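Local coordinates for L-isoleucine-4-hydroxylase (Bacillus thuringiensis, PDB 6LNH), which hydroxylates L-isoleucine at C4 to (4S)-4-hydroxy-L-isoleucine, using iron(II), 2-oxoglutarate and oxygen, and also sulfoxidises L-methionine, at residues D55-E60 against Q151-A156; Q51-Y56 against L181-N186; R70-Y75 against N90-S95. All coordinates share one frame; numbering follows the deposited sequence.

How the contacts relate
Contacts 1 and 2 diverge from one stretch of chain, the end of helix 44-54 and the turn after it, and their centres lie about 8 Å apart. They share Asp55 and Tyr56; Tyr56 touches strand 145-156 in contact 1 and strand 176-184 in contact 2. Contact 3 lies about 15 Å from contact 1 between centres, and the two meet through the sheet, where Gln151 O and Ser71 N, 2.9 Å apart, probably hydrogen-bond. Contacts 2 and 3 do not touch; their nearest atoms are about 7 Å apart. The iron(III) ion, held by His170, Asp172 and His223, is about 10 Å from the side chain of Val152 in contact 1 and about 9 Å from that of Tyr92 in contact 3.

Contact 1 of 3, residues D55-E60 against Q151-A156; sequences DYYNLE and QVRYKA
Arg153 meets Tyr57 in a cation-pi contact, with CZ 4.0 Å from the centroid of the Tyr57 ring and almost on the ring normal. The guanidinium does not lie flat on the ring: its plane is tilted by 64°, so that NH2 leads, 3.2 Å from Tyr57 CE1. The Arg153 chain starts extended and bends at chi3 (-97°), which turns one guanidinium face toward the Tyr56-Tyr57 backbone, with Tyr56 O and Tyr57 N over it. NE forms a salt bridge with Asp239 OD1, and Phe237 supplies a further cation-pi contact. Two residues earlier on the strand, Gln151 is extended, with CG anti to its backbone N (chi1 -161°). This sends CG across a face of the Tyr56 ring, 3.4 Å from Tyr56 CZ, as a CH-pi contact, and carries the amide onward to Asp55. There Gln151 NE2 donates a nearly straight 2.8 Å hydrogen bond to Asp55 OD2 on its anti side, somewhat out of the carboxylate plane. A water donates to both Asp55 OD2 and Gln151 OE1, so both ends of the amide are engaged. Leu59 CD1 packs 4.0 Å from Arg153 CB, while Tyr56 OH is hydrogen-bonded to Ile240 O. The turn following helix 44-54 is laid across strand 145-156, which runs between strands 68-77 and 236-247 in the large sheet, with helix 114-117 against Asp55, Tyr56 and Gln151, and Thr50 of the second subunit against Tyr57.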
loop_
_atom_site.group_PDB
_atom_site.type_symbol
_atom_site.label_atom_id
_atom_site.label_comp_id
_atom_site.label_asym_id
_atom_site.label_seq_id
_atom_site.Cartn_x
_atom_site.Cartn_y
_atom_site.Cartn_z
ATOM N N ASP C 55 -9.002 6.920 22.115
ATOM C CA ASP C 55 -10.321 6.728 22.703
ATOM C C ASP C 55 -11.145 5.681 21.965
ATOM O O ASP C 55 -12.071 5.115 22.556
ATOM C CB ASP C 55 -11.087 8.048 22.743
ATOM C CG ASP C 55 -12.334 7.965 23.602
ATOM O OD1 ASP C 55 -12.226 7.502 24.756
ATOM O OD2 ASP C 55 -13.420 8.354 23.125
ATOM N N TYR C 56 -10.835 5.408 20.697
ATOM C CA TYR C 56 -11.600 4.415 19.955
ATOM C C TYR C 56 -11.366 2.999 20.462
ATOM O O TYR C 56 -12.132 2.097 20.106
ATOM C CB TYR C 56 -11.278 4.496 18.460
ATOM C CG TYR C 56 -11.968 5.646 17.761
ATOM C CD1 TYR C 56 -11.571 6.960 17.982
ATOM C CD2 TYR C 56 -13.039 5.420 16.908
ATOM C CE1 TYR C 56 -12.207 8.015 17.351
ATOM C CE2 TYR C 56 -13.683 6.467 16.274
ATOM C CZ TYR C 56 -13.263 7.762 16.499
ATOM O OH TYR C 56 -13.905 8.806 15.874
ATOM N N TYR C 57 -10.336 2.785 21.278
ATOM C CA TYR C 57 -10.115 1.500 21.926
ATOM C C TYR C 57 -10.987 1.297 23.161
ATOM O O TYR C 57 -10.885 0.244 23.799
ATOM C CB TYR C 57 -8.638 1.342 22.307
ATOM C CG TYR C 57 -7.699 1.267 21.122
ATOM C CD1 TYR C 57 -7.326 2.411 20.427
ATOM C CD2 TYR C 57 -7.199 0.045 20.688
ATOM C CE1 TYR C 57 -6.472 2.343 19.342
ATOM C CE2 TYR C 57 -6.346 -0.033 19.599
ATOM C CZ TYR C 57 -5.985 1.119 18.931
ATOM O OH TYR C 57 -5.138 1.051 17.849
ATOM N N ASN C 58 -11.822 2.276 23.525
ATOM C CA ASN C 58 -12.723 2.157 24.666
ATOM C C ASN C 58 -14.173 1.891 24.272
ATOM O O ASN C 58 -14.999 1.632 25.153
ATOM C CB ASN C 58 -12.649 3.426 25.527
ATOM C CG ASN C 58 -11.299 3.590 26.204
ATOM O OD1 ASN C 58 -10.802 2.670 26.854
ATOM N ND2 ASN C 58 -10.697 4.761 26.045
ATOM N N LEU C 59 -14.501 1.961 22.982
ATOM C CA LEU C 59 -15.856 1.698 22.511
ATOM C C LEU C 59 -16.250 0.242 22.742
ATOM O O LEU C 59 -15.443 -0.672 22.572
ATOM C CB LEU C 59 -15.978 2.048 21.028
ATOM C CG LEU C 59 -15.548 3.466 20.646
ATOM C CD1 LEU C 59 -15.647 3.669 19.145
ATOM C CD2 LEU C 59 -16.374 4.507 21.386
ATOM N N GLU C 60 -17.502 0.032 23.136
ATOM C CA GLU C 60 -18.023 -1.298 23.426
ATOM C C GLU C 60 -18.617 -1.948 22.181
ATOM O O GLU C 60 -19.095 -1.271 21.269
ATOM C CB GLU C 60 -19.097 -1.244 24.518
ATOM C CG GLU C 60 -18.610 -0.776 25.874
ATOM C CD GLU C 60 -18.352 -1.947 26.805
ATOM O OE1 GLU C 60 -19.227 -2.836 26.904
ATOM O OE2 GLU C 60 -17.274 -1.983 27.433
ATOM N N GLN C 151 -19.180 8.420 16.922
ATOM C CA GLN C 151 -17.849 7.841 17.038
ATOM C C GLN C 151 -17.980 6.364 16.685
ATOM O O GLN C 151 -18.564 5.593 17.450
ATOM C CB GLN C 151 -17.331 8.041 18.461
ATOM C CG GLN C 151 -15.840 7.930 18.670
ATOM C CD GLN C 151 -15.477 8.146 20.128
ATOM O OE1 GLN C 151 -16.357 8.251 20.984
ATOM N NE2 GLN C 151 -14.185 8.201 20.420
ATOM N N VAL C 152 -17.429 5.965 15.540
ATOM C CA VAL C 152 -17.609 4.614 15.019
ATOM C C VAL C 152 -16.250 3.992 14.747
ATOM O O VAL C 152 -15.387 4.612 14.115
ATOM C CB VAL C 152 -18.457 4.596 13.735
ATOM C CG1 VAL C 152 -18.776 3.157 13.331
ATOM C CG2 VAL C 152 -19.741 5.393 13.925
ATOM N N ARG C 153 -16.062 2.772 15.229
ATOM C CA ARG C 153 -14.910 1.949 14.886
ATOM C C ARG C 153 -15.427 0.728 14.135
ATOM O O ARG C 153 -16.125 -0.113 14.712
ATOM C CB ARG C 153 -14.140 1.538 16.138
ATOM C CG ARG C 153 -13.071 0.497 15.922
ATOM C CD ARG C 153 -12.184 0.487 17.147
ATOM N NE ARG C 153 -10.978 1.297 16.967
ATOM C CZ ARG C 153 -9.770 0.940 17.388
ATOM N NH1 ARG C 153 -9.609 -0.194 18.052
ATOM N NH2 ARG C 153 -8.729 1.734 17.178
ATOM N N TYR C 154 -15.084 0.622 12.857
ATOM C CA TYR C 154 -15.400 -0.583 12.106
ATOM C C TYR C 154 -14.319 -1.621 12.362
ATOM O O TYR C 154 -13.126 -1.304 12.354
ATOM C CB TYR C 154 -15.513 -0.280 10.611
ATOM C CG TYR C 154 -16.649 0.661 10.289
ATOM C CD1 TYR C 154 -16.454 2.034 10.307
ATOM C CD2 TYR C 154 -17.919 0.181 9.992
ATOM C CE1 TYR C 154 -17.485 2.905 10.024
ATOM C CE2 TYR C 154 -18.960 1.046 9.705
ATOM C CZ TYR C 154 -18.737 2.404 9.726
ATOM O OH TYR C 154 -19.772 3.262 9.441
ATOM N N LYS C 155 -14.734 -2.862 12.583
ATOM C CA LYS C 155 -13.799 -3.932 12.897
ATOM C C LYS C 155 -13.965 -5.037 11.871
ATOM O O LYS C 155 -15.071 -5.554 11.678
ATOM C CB LYS C 155 -14.026 -4.457 14.316
ATOM C CG LYS C 155 -14.081 -3.350 15.364
ATOM C CD LYS C 155 -14.373 -3.890 16.754
ATOM C CE LYS C 155 -15.864 -3.890 17.040
ATOM N NZ LYS C 155 -16.156 -4.333 18.432
ATOM N N ALA C 156 -12.866 -5.401 11.225
ATOM C CA ALA C 156 -12.874 -6.420 10.195
ATOM C C ALA C 156 -11.849 -7.486 10.534
ATOM O O ALA C 156 -10.785 -7.201 11.091
ATOM C CB ALA C 156 -12.571 -5.829 8.814
HETATM O O HOH W 1 -16.256 7.545 23.763
#

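Contact 2 of 3, residues Q51-Y56 against L181-N186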
loop_
_atom_site.group_PDB
_atom_site.type_symbol
_atom_site.label_atom_id
_atom_site.label_comp_id
_atom_site.label_asym_id
_atom_site.label_seq_id
_atom_site.Cartn_x
_atom_site.Cartn_y
_atom_site.Cartn_z
ATOM N N GLN C 51 -4.633 11.445 21.373
ATOM C CA GLN C 51 -5.571 11.168 22.458
ATOM C C GLN C 51 -6.943 10.796 21.914
ATOM O O GLN C 51 -7.591 9.873 22.423
ATOM C CB GLN C 51 -5.712 12.379 23.379
ATOM C CG GLN C 51 -4.431 12.992 23.891
ATOM C CD GLN C 51 -4.707 14.211 24.756
ATOM O OE1 GLN C 51 -5.864 14.554 25.012
ATOM N NE2 GLN C 51 -3.648 14.869 25.209
ATOM N N ALA C 52 -7.409 11.519 20.892
ATOM C CA ALA C 52 -8.684 11.188 20.267
ATOM C C ALA C 52 -8.641 9.806 19.629
ATOM O O ALA C 52 -9.607 9.041 19.721
ATOM C CB ALA C 52 -9.054 12.251 19.235
ATOM N N GLN C 53 -7.523 9.467 18.984
ATOM C CA GLN C 53 -7.421 8.170 18.324
ATOM C C GLN C 53 -7.445 7.040 19.340
ATOM O O GLN C 53 -8.037 5.983 19.092
ATOM C CB GLN C 53 -6.139 8.097 17.494
ATOM C CG GLN C 53 -6.172 8.860 16.184
ATOM C CD GLN C 53 -4.816 8.876 15.507
ATOM O OE1 GLN C 53 -3.791 8.678 16.157
ATOM N NE2 GLN C 53 -4.804 9.103 14.200
ATOM N N LEU C 54 -6.816 7.251 20.497
ATOM C CA LEU C 54 -6.740 6.203 21.503
ATOM C C LEU C 54 -8.085 5.949 22.166
ATOM O O LEU C 54 -8.288 4.871 22.734
ATOM C CB LEU C 54 -5.696 6.568 22.560
ATOM C CG LEU C 54 -4.234 6.364 22.160
ATOM C CD1 LEU C 54 -3.287 6.878 23.240
ATOM C CD2 LEU C 54 -3.966 4.903 21.856
ATOM N N ASP C 55 -9.002 6.920 22.115
ATOM C CA ASP C 55 -10.321 6.728 22.703
ATOM C C ASP C 55 -11.145 5.681 21.965
ATOM O O ASP C 55 -12.071 5.115 22.556
ATOM C CB ASP C 55 -11.087 8.048 22.743
ATOM C CG ASP C 55 -12.334 7.965 23.602
ATOM O OD1 ASP C 55 -12.226 7.502 24.756
ATOM O OD2 ASP C 55 -13.420 8.354 23.125
ATOM N N TYR C 56 -10.835 5.408 20.697
ATOM C CA TYR C 56 -11.600 4.415 19.955
ATOM C C TYR C 56 -11.366 2.999 20.462
ATOM O O TYR C 56 -12.132 2.097 20.106
ATOM C CB TYR C 56 -11.278 4.496 18.460
ATOM C CG TYR C 56 -11.968 5.646 17.761
ATOM C CD1 TYR C 56 -11.571 6.960 17.982
ATOM C CD2 TYR C 56 -13.039 5.420 16.908
ATOM C CE1 TYR C 56 -12.207 8.015 17.351
ATOM C CE2 TYR C 56 -13.683 6.467 16.274
ATOM C CZ TYR C 56 -13.263 7.762 16.499
ATOM O OH TYR C 56 -13.905 8.806 15.874
ATOM N N LEU C 181 -12.179 10.883 8.896
ATOM C CA LEU C 181 -11.347 9.731 9.216
ATOM C C LEU C 181 -10.478 10.036 10.430
ATOM O O LEU C 181 -9.779 11.054 10.467
ATOM C CB LEU C 181 -10.477 9.356 8.018
ATOM C CG LEU C 181 -9.552 8.151 8.190
ATOM C CD1 LEU C 181 -10.348 6.889 8.489
ATOM C CD2 LEU C 181 -8.694 7.967 6.950
ATOM N N MET C 182 -10.515 9.150 11.423
ATOM C CA MET C 182 -9.678 9.290 12.607
ATOM C C MET C 182 -8.471 8.361 12.605
ATOM O O MET C 182 -7.390 8.760 13.050
ATOM C CB MET C 182 -10.510 9.043 13.867
ATOM C CG MET C 182 -11.645 10.037 14.047
ATOM S SD MET C 182 -11.067 11.739 14.208
ATOM C CE MET C 182 -10.243 11.654 15.792
ATOM N N ASN C 183 -8.624 7.135 12.108
ATOM C CA ASN C 183 -7.540 6.163 12.121
ATOM C C ASN C 183 -7.925 4.978 11.254
ATOM O O ASN C 183 -9.109 4.654 11.106
ATOM C CB ASN C 183 -7.205 5.689 13.541
ATOM C CG ASN C 183 -5.782 5.164 13.655
ATOM O OD1 ASN C 183 -5.058 5.087 12.662
ATOM N ND2 ASN C 183 -5.374 4.804 14.867
ATOM N N LEU C 184 -6.905 4.337 10.688
ATOM C CA LEU C 184 -7.090 3.178 9.827
ATOM C C LEU C 184 -5.878 2.278 10.003
ATOM O O LEU C 184 -4.752 2.701 9.728
ATOM C CB LEU C 184 -7.249 3.623 8.371
ATOM C CG LEU C 184 -7.418 2.628 7.224
ATOM C CD1 LEU C 184 -8.756 1.924 7.312
ATOM C CD2 LEU C 184 -7.283 3.360 5.895
ATOM N N SER C 185 -6.102 1.053 10.473
ATOM C CA SER C 185 -5.008 0.102 10.606
ATOM C C SER C 185 -4.390 -0.182 9.241
ATOM O O SER C 185 -5.061 -0.134 8.207
ATOM C CB SER C 185 -5.498 -1.191 11.261
ATOM O OG SER C 185 -6.389 -1.887 10.413
ATOM N N ASN C 186 -3.088 -0.483 9.247
ATOM C CA ASN C 186 -2.387 -0.749 7.995
ATOM C C ASN C 186 -2.802 -2.064 7.358
ATOM O O ASN C 186 -2.560 -2.260 6.162
ATOM C CB ASN C 186 -0.874 -0.763 8.224
ATOM C CG ASN C 186 -0.407 -2.006 8.957
ATOM O OD1 ASN C 186 -1.072 -2.482 9.878
ATOM N ND2 ASN C 186 0.735 -2.545 8.546
HETATM O O HOH W 2 -7.826 5.420 16.612
#
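Gln53 NE2 donates a 2.9 Å hydrogen bond to Met182 O, reaching the carbonyl almost end-on, with a C=O...N angle of 168°. The acceptor lies close to the plane of the Gln53 amide. Beyond CG the glutamine chain is extended (chi2 173°), which carries the amide from the helix to the strand backbone. That amide also lies stacked on the amide of Asn183, the two planes only 15° apart, with Gln53 NE2 4.1 Å from Asn183 CG. A water joins the same two residues by another route, donating to Gln53 O at 2.6 Å and accepting from Asn183 ND2 at 3.1 Å. Met182 bends at chi2 and chi3, which brings its terminal CE up to Ala52 CB, 3.7 Å away. Its CG sits against the phenol end of Tyr56, 3.2 Å from Tyr56 OH; that hydroxyl is hydrogen-bonded to Ile240 O, so the touch of Met182 is packing only. Met182 and Asn183 both face Asp239, a classic beta bulge, and both point their side chains toward the helix. The contact therefore seats the C-terminal part of helix 44-54 and the turn after it on the bulged end of strand 176-184, beside strand 236-247, with Phe116 of helix 114-117 touching Ala52 and Tyr56, and Leu54 packing on Leu54 of the second subunit.

Contact 3 of 3, residues R70-Y75 against N90-S95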
loop_
_atom_site.group_PDB
_atom_site.type_symbol
_atom_site.label_atom_id
_atom_site.label_comp_id
_atom_site.label_asym_id
_atom_site.label_seq_id
_atom_site.Cartn_x
_atom_site.Cartn_y
_atom_site.Cartn_z
ATOM N N ARG C 70 -19.800 1.583 18.318
ATOM C CA ARG C 70 -20.051 3.038 18.145
ATOM C C ARG C 70 -20.579 3.690 19.429
ATOM O O ARG C 70 -21.039 2.969 20.327
ATOM C CB ARG C 70 -21.069 3.254 17.022
ATOM C CG ARG C 70 -22.465 2.745 17.351
ATOM C CD ARG C 70 -23.450 2.939 16.215
ATOM N NE ARG C 70 -23.626 4.341 15.867
ATOM C CZ ARG C 70 -23.755 4.791 14.626
ATOM N NH1 ARG C 70 -23.727 3.948 13.610
ATOM N NH2 ARG C 70 -23.907 6.083 14.403
ATOM N N SER C 71 -20.498 5.023 19.470
ATOM C CA SER C 71 -20.970 5.877 20.547
ATOM C C SER C 71 -21.610 7.099 19.911
ATOM O O SER C 71 -21.236 7.502 18.806
ATOM C CB SER C 71 -19.836 6.306 21.490
ATOM O OG SER C 71 -19.435 5.241 22.331
ATOM N N TYR C 72 -22.587 7.679 20.601
ATOM C CA TYR C 72 -23.338 8.786 20.033
ATOM C C TYR C 72 -23.614 9.833 21.100
ATOM O O TYR C 72 -23.962 9.502 22.236
ATOM C CB TYR C 72 -24.648 8.269 19.418
ATOM C CG TYR C 72 -25.652 9.318 18.989
ATOM C CD1 TYR C 72 -25.332 10.267 18.029
ATOM C CD2 TYR C 72 -26.941 9.324 19.511
ATOM C CE1 TYR C 72 -26.260 11.210 17.619
ATOM C CE2 TYR C 72 -27.874 10.262 19.109
ATOM C CZ TYR C 72 -27.528 11.203 18.163
ATOM O OH TYR C 72 -28.454 12.139 17.760
ATOM N N SER C 73 -23.454 11.097 20.715
ATOM C CA SER C 73 -23.854 12.231 21.533
ATOM C C SER C 73 -24.237 13.357 20.588
ATOM O O SER C 73 -23.808 13.391 19.431
ATOM C CB SER C 73 -22.737 12.674 22.487
ATOM O OG SER C 73 -22.502 11.697 23.489
ATOM N N ARG C 74 -25.048 14.285 21.087
ATOM C CA ARG C 74 -25.561 15.355 20.247
ATOM C C ARG C 74 -25.664 16.649 21.039
ATOM O O ARG C 74 -25.829 16.642 22.262
ATOM C CB ARG C 74 -26.930 14.994 19.652
ATOM C CG ARG C 74 -27.962 14.559 20.674
ATOM C CD ARG C 74 -29.339 14.477 20.043
ATOM N NE ARG C 74 -30.374 14.138 21.013
ATOM C CZ ARG C 74 -31.000 12.966 21.054
ATOM N NH1 ARG C 74 -30.706 12.021 20.173
ATOM N NH2 ARG C 74 -31.931 12.745 21.972
ATOM N N TYR C 75 -25.569 17.761 20.319
ATOM C CA TYR C 75 -25.799 19.088 20.862
ATOM C C TYR C 75 -27.109 19.631 20.308
ATOM O O TYR C 75 -27.539 19.262 19.211
ATOM C CB TYR C 75 -24.654 20.043 20.510
ATOM C CG TYR C 75 -23.328 19.676 21.136
ATOM C CD1 TYR C 75 -23.020 20.060 22.435
ATOM C CD2 TYR C 75 -22.379 18.952 20.426
ATOM C CE1 TYR C 75 -21.808 19.731 23.011
ATOM C CE2 TYR C 75 -21.162 18.618 20.993
ATOM C CZ TYR C 75 -20.883 19.011 22.285
ATOM O OH TYR C 75 -19.674 18.679 22.854
ATOM N N ASN C 90 -29.678 10.372 24.454
ATOM C CA ASN C 90 -28.889 9.965 23.264
ATOM C C ASN C 90 -29.653 8.884 22.490
ATOM O O ASN C 90 -29.021 7.910 22.053
ATOM C CB ASN C 90 -27.467 9.545 23.638
ATOM C CG ASN C 90 -27.408 8.146 24.206
ATOM O OD1 ASN C 90 -28.420 7.616 24.652
ATOM N ND2 ASN C 90 -26.236 7.538 24.176
ATOM N N ASP C 91 -30.966 9.058 22.336
ATOM C CA ASP C 91 -31.780 8.075 21.576
ATOM C C ASP C 91 -31.640 8.385 20.084
ATOM O O ASP C 91 -31.879 9.542 19.698
ATOM C CB ASP C 91 -33.241 8.081 22.028
ATOM C CG ASP C 91 -33.740 9.452 22.443
ATOM O OD1 ASP C 91 -33.536 10.407 21.671
ATOM O OD2 ASP C 91 -34.329 9.551 23.535
ATOM N N TYR C 92 -31.256 7.388 19.288
ATOM C CA TYR C 92 -31.081 7.584 17.827
ATOM C C TYR C 92 -32.064 6.681 17.076
ATOM O O TYR C 92 -31.842 5.464 17.044
ATOM C CB TYR C 92 -29.633 7.288 17.428
ATOM C CG TYR C 92 -29.296 7.602 15.995
ATOM C CD1 TYR C 92 -29.469 8.875 15.484
ATOM C CD2 TYR C 92 -28.806 6.624 15.148
ATOM C CE1 TYR C 92 -29.162 9.171 14.169
ATOM C CE2 TYR C 92 -28.494 6.904 13.829
ATOM C CZ TYR C 92 -28.674 8.183 13.336
ATOM O OH TYR C 92 -28.372 8.465 12.036
ATOM N N PHE C 93 -33.118 7.265 16.502
ATOM C CA PHE C 93 -34.113 6.458 15.754
ATOM C C PHE C 93 -33.723 6.353 14.278
ATOM O O PHE C 93 -33.538 7.389 13.619
ATOM C CB PHE C 93 -35.530 7.012 15.912
ATOM C CG PHE C 93 -36.590 6.143 15.284
ATOM C CD1 PHE C 93 -36.818 6.177 13.920
ATOM C CD2 PHE C 93 -37.341 5.271 16.054
ATOM C CE1 PHE C 93 -37.783 5.369 13.341
ATOM C CE2 PHE C 93 -38.307 4.464 15.473
ATOM C CZ PHE C 93 -38.526 4.514 14.119
ATOM N N GLN C 94 -33.615 5.113 13.795
ATOM C CA GLN C 94 -33.272 4.807 12.382
ATOM C C GLN C 94 -34.344 3.861 11.835
ATOM O O GLN C 94 -34.426 2.721 12.322
ATOM C CB GLN C 94 -31.908 4.121 12.313
ATOM C CG GLN C 94 -30.807 4.990 11.727
ATOM C CD GLN C 94 -29.472 4.288 11.759
ATOM O OE1 GLN C 94 -29.138 3.590 12.714
ATOM N NE2 GLN C 94 -28.695 4.466 10.704
ATOM N N SER C 95 -35.133 4.319 10.858
ATOM C CA SER C 95 -36.202 3.471 10.266
ATOM C C SER C 95 -35.587 2.196 9.673
ATOM O O SER C 95 -34.518 2.300 9.033
ATOM C CB SER C 95 -37.004 4.234 9.247
ATOM O OG SER C 95 -36.243 4.465 8.074
#
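Tyr72 and Tyr92 form an edge-to-face pair that joins a strand of the large sheet of the cupin-type jelly roll, the double-stranded beta-helix of 2-oxoglutarate oxygenases, to the loop after strand 84-86. Tyr92 turns its edge to a face of Tyr72, with centroids 5.2 Å apart and planes inclined at 51° instead of perpendicular. Both tyrosines hold CG anti to the backbone N; their side chains cross at about a right angle. Tyr92 CB also rests 3.8 Å from Tyr72 CE2, and Asn90 O lies in the Tyr72 ring plane, 3.6 Å from CD2. The ring of His150 stacks on Tyr72 and meets Tyr92 edge-to-face, while Tyr92 OH is hydrogen-bonded to Glu174 OE2. Arg74 sets CG between its backbone N and carbonyl carbon (chi1 53°), then runs extended to NE, which forms a salt bridge with Asp87 OD2, and so reaches Asp91 end-on. Asp91 CG takes a similar position (chi1 34°), bringing OD1 back to Arg74. NH1 donates to Asp91 O at 2.8 Å, from above the carbonyl plane but within the guanidinium plane, and NH2 makes a salt bridge to Asp91 OD1 at 2.9 Å, from above the carboxylate plane.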